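Local coordinates for protein ribonucleoside-diphosphate reductase (PDB 5IM3) that probably reduces ribonucleoside diphosphates to the deoxyribonucleotides needed for DNA synthesis, under allosteric control by nucleotides such as dATP, at residues W486-F491 with K518-R523. Sequence-based numbering, arbitrary orientation.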
loop_
_atom_site.group_PDB
_atom_site.type_symbol
_atom_site.label_atom_id
_atom_site.label_comp_id
_atom_site.label_asym_id
_atom_site.label_seq_id
_atom_site.Cartn_x
_atom_site.Cartn_y
_atom_site.Cartn_z
ATOM N N TRP A 486 29.157 -14.657 10.662
ATOM C CA TRP A 486 29.912 -15.567 11.525
ATOM C C TRP A 486 29.391 -15.340 12.947
ATOM O O TRP A 486 29.851 -14.448 13.657
ATOM C CB TRP A 486 31.410 -15.295 11.385
ATOM C CG TRP A 486 32.322 -16.329 11.977
ATOM C CD1 TRP A 486 33.263 -16.130 12.945
ATOM C CD2 TRP A 486 32.397 -17.717 11.624
ATOM N NE1 TRP A 486 33.917 -17.307 13.220
ATOM C CE2 TRP A 486 33.404 -18.297 12.423
ATOM C CE3 TRP A 486 31.712 -18.523 10.713
ATOM C CZ2 TRP A 486 33.741 -19.648 12.339
ATOM C CZ3 TRP A 486 32.046 -19.869 10.633
ATOM C CH2 TRP A 486 33.049 -20.416 11.442
ATOM N N ILE A 487 28.416 -16.146 13.355
ATOM C CA ILE A 487 27.551 -15.825 14.488
ATOM C C ILE A 487 28.035 -16.594 15.714
ATOM O O ILE A 487 28.045 -17.834 15.684
ATOM C CB ILE A 487 26.083 -16.156 14.188
ATOM C CG1 ILE A 487 25.644 -15.497 12.878
ATOM C CG2 ILE A 487 25.195 -15.686 15.343
ATOM C CD1 ILE A 487 24.290 -15.968 12.386
ATOM N N PRO A 488 28.415 -15.921 16.799
ATOM C CA PRO A 488 28.709 -16.642 18.043
ATOM C C PRO A 488 27.435 -17.108 18.729
ATOM O O PRO A 488 26.372 -16.496 18.603
ATOM C CB PRO A 488 29.447 -15.603 18.898
ATOM C CG PRO A 488 29.762 -14.457 17.977
ATOM C CD PRO A 488 28.726 -14.487 16.912
ATOM N N ASP A 489 27.560 -18.209 19.476
ATOM C CA ASP A 489 26.424 -18.725 20.235
ATOM C C ASP A 489 25.841 -17.657 21.150
ATOM O O ASP A 489 24.621 -17.592 21.342
ATOM C CB ASP A 489 26.849 -19.944 21.058
ATOM C CG ASP A 489 26.862 -21.226 20.247
ATOM O OD1 ASP A 489 26.710 -21.157 19.009
ATOM O OD2 ASP A 489 27.027 -22.306 20.850
ATOM N N LEU A 490 26.699 -16.810 21.724
ATOM C CA LEU A 490 26.233 -15.832 22.699
ATOM C C LEU A 490 25.216 -14.882 22.084
ATOM O O LEU A 490 24.256 -14.478 22.749
ATOM C CB LEU A 490 27.420 -15.053 23.266
ATOM C CG LEU A 490 27.116 -14.089 24.412
ATOM C CD1 LEU A 490 26.593 -14.837 25.623
ATOM C CD2 LEU A 490 28.362 -13.304 24.773
ATOM N N PHE A 491 25.402 -14.513 20.815
ATOM C CA PHE A 491 24.435 -13.636 20.164
ATOM C C PHE A 491 23.063 -14.294 20.106
ATOM O O PHE A 491 22.051 -13.677 20.453
ATOM C CB PHE A 491 24.907 -13.260 18.761
ATOM C CG PHE A 491 23.877 -12.502 17.967
ATOM C CD1 PHE A 491 23.642 -11.158 18.213
ATOM C CD2 PHE A 491 23.133 -13.135 16.987
ATOM C CE1 PHE A 491 22.688 -10.461 17.490
ATOM C CE2 PHE A 491 22.176 -12.442 16.262
ATOM C CZ PHE A 491 21.957 -11.103 16.513
ATOM N N LYS A 518 32.812 -21.156 25.890
ATOM C CA LYS A 518 32.787 -20.469 27.179
ATOM C C LYS A 518 33.862 -19.395 27.259
ATOM O O LYS A 518 33.625 -18.306 27.796
ATOM C CB LYS A 518 32.968 -21.476 28.314
ATOM C CG LYS A 518 31.688 -22.148 28.773
ATOM C CD LYS A 518 31.896 -22.872 30.093
ATOM C CE LYS A 518 30.574 -23.302 30.704
ATOM N NZ LYS A 518 29.804 -24.186 29.791
ATOM N N ALA A 519 35.056 -19.688 26.741
ATOM C CA ALA A 519 36.140 -18.712 26.782
ATOM C C ALA A 519 35.730 -17.405 26.114
ATOM O O ALA A 519 36.019 -16.321 26.631
ATOM C CB ALA A 519 37.387 -19.291 26.115
ATOM N N PHE A 520 35.053 -17.486 24.967
ATOM C CA PHE A 520 34.611 -16.270 24.293
ATOM C C PHE A 520 33.579 -15.521 25.124
ATOM O O PHE A 520 33.657 -14.296 25.263
ATOM C CB PHE A 520 34.033 -16.599 22.917
ATOM C CG PHE A 520 33.294 -15.449 22.285
ATOM C CD1 PHE A 520 33.967 -14.516 21.513
ATOM C CD2 PHE A 520 31.928 -15.293 22.472
ATOM C CE1 PHE A 520 33.289 -13.454 20.936
ATOM C CE2 PHE A 520 31.252 -14.234 21.898
ATOM C CZ PHE A 520 31.935 -13.315 21.128
ATOM N N GLU A 521 32.607 -16.242 25.687
ATOM C CA GLU A 521 31.498 -15.584 26.370
ATOM C C GLU A 521 31.966 -14.879 27.633
ATOM O O GLU A 521 31.468 -13.797 27.966
ATOM C CB GLU A 521 30.408 -16.608 26.687
ATOM C CG GLU A 521 29.871 -17.311 25.448
ATOM C CD GLU A 521 28.591 -18.082 25.708
ATOM O OE1 GLU A 521 28.085 -18.040 26.849
ATOM O OE2 GLU A 521 28.092 -18.731 24.764
ATOM N N GLU A 522 32.919 -15.477 28.352
ATOM C CA GLU A 522 33.502 -14.806 29.510
ATOM C C GLU A 522 34.257 -13.553 29.086
ATOM O O GLU A 522 34.051 -12.467 29.644
ATOM C CB GLU A 522 34.429 -15.768 30.255
ATOM C CG GLU A 522 35.298 -15.101 31.316
ATOM C CD GLU A 522 36.163 -16.088 32.068
ATOM O OE1 GLU A 522 35.913 -17.307 31.952
ATOM O OE2 GLU A 522 37.094 -15.639 32.772
ATOM N N ARG A 523 35.138 -13.685 28.093
ATOM C CA ARG A 523 35.924 -12.540 27.648
ATOM C C ARG A 523 35.032 -11.471 27.033
ATOM O O ARG A 523 35.280 -10.273 27.206
ATOM C CB ARG A 523 36.993 -12.996 26.653
ATOM C CG ARG A 523 38.037 -11.936 26.307
ATOM C CD ARG A 523 38.812 -11.494 27.534
ATOM N NE ARG A 523 39.879 -10.557 27.205
ATOM C CZ ARG A 523 40.579 -9.879 28.109
ATOM N NH1 ARG A 523 40.322 -10.038 29.400
ATOM N NH2 ARG A 523 41.537 -9.044 27.724
HETATM O O HOH W 1 29.564 -17.681 22.048
#
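Pro488 packs on Phe520, and Leu490 on both Phe520 and Glu521, in a buried side-chain contact of the ten-stranded alpha-beta barrel, where strand 482-487 of the barrel sheet passes into helix 489-496 and helix 517-532 lies against that turn. The nearest CA atoms of the two segments, those of Leu490 and Glu521, are 6.4 Å apart, so side chains fill the gap. Pro488, the N-cap residue, lays CB 3.8 Å from CE2 of Phe520, obliquely to the ring. Leu490 CB reaches the same ring at its edge, near the ring plane. A chi1 of 168° sets the Phe520 ring opposite the backbone N across the CA-CB bond, bringing CE2 to Pro488 and Leu490; Lys566 and Glu455 also touch it. Leu490 CD1 lies 3.7 Å from Glu521 OE1, in van der Waals contact with a carboxylate whose OE1 is salt-bridged to Lys493. Asp489 takes a salt bridge from Arg735 and a hydrogen bond from Trp896; Asp489 OD2 is 5.4 Å from Glu521 OE2, two like charges not in contact. A water links the first turn of helix 489-496 to the glutamate: it accepts from Leu490 N at 3.0 Å and donates to Glu521 OE2 at 3.3 Å.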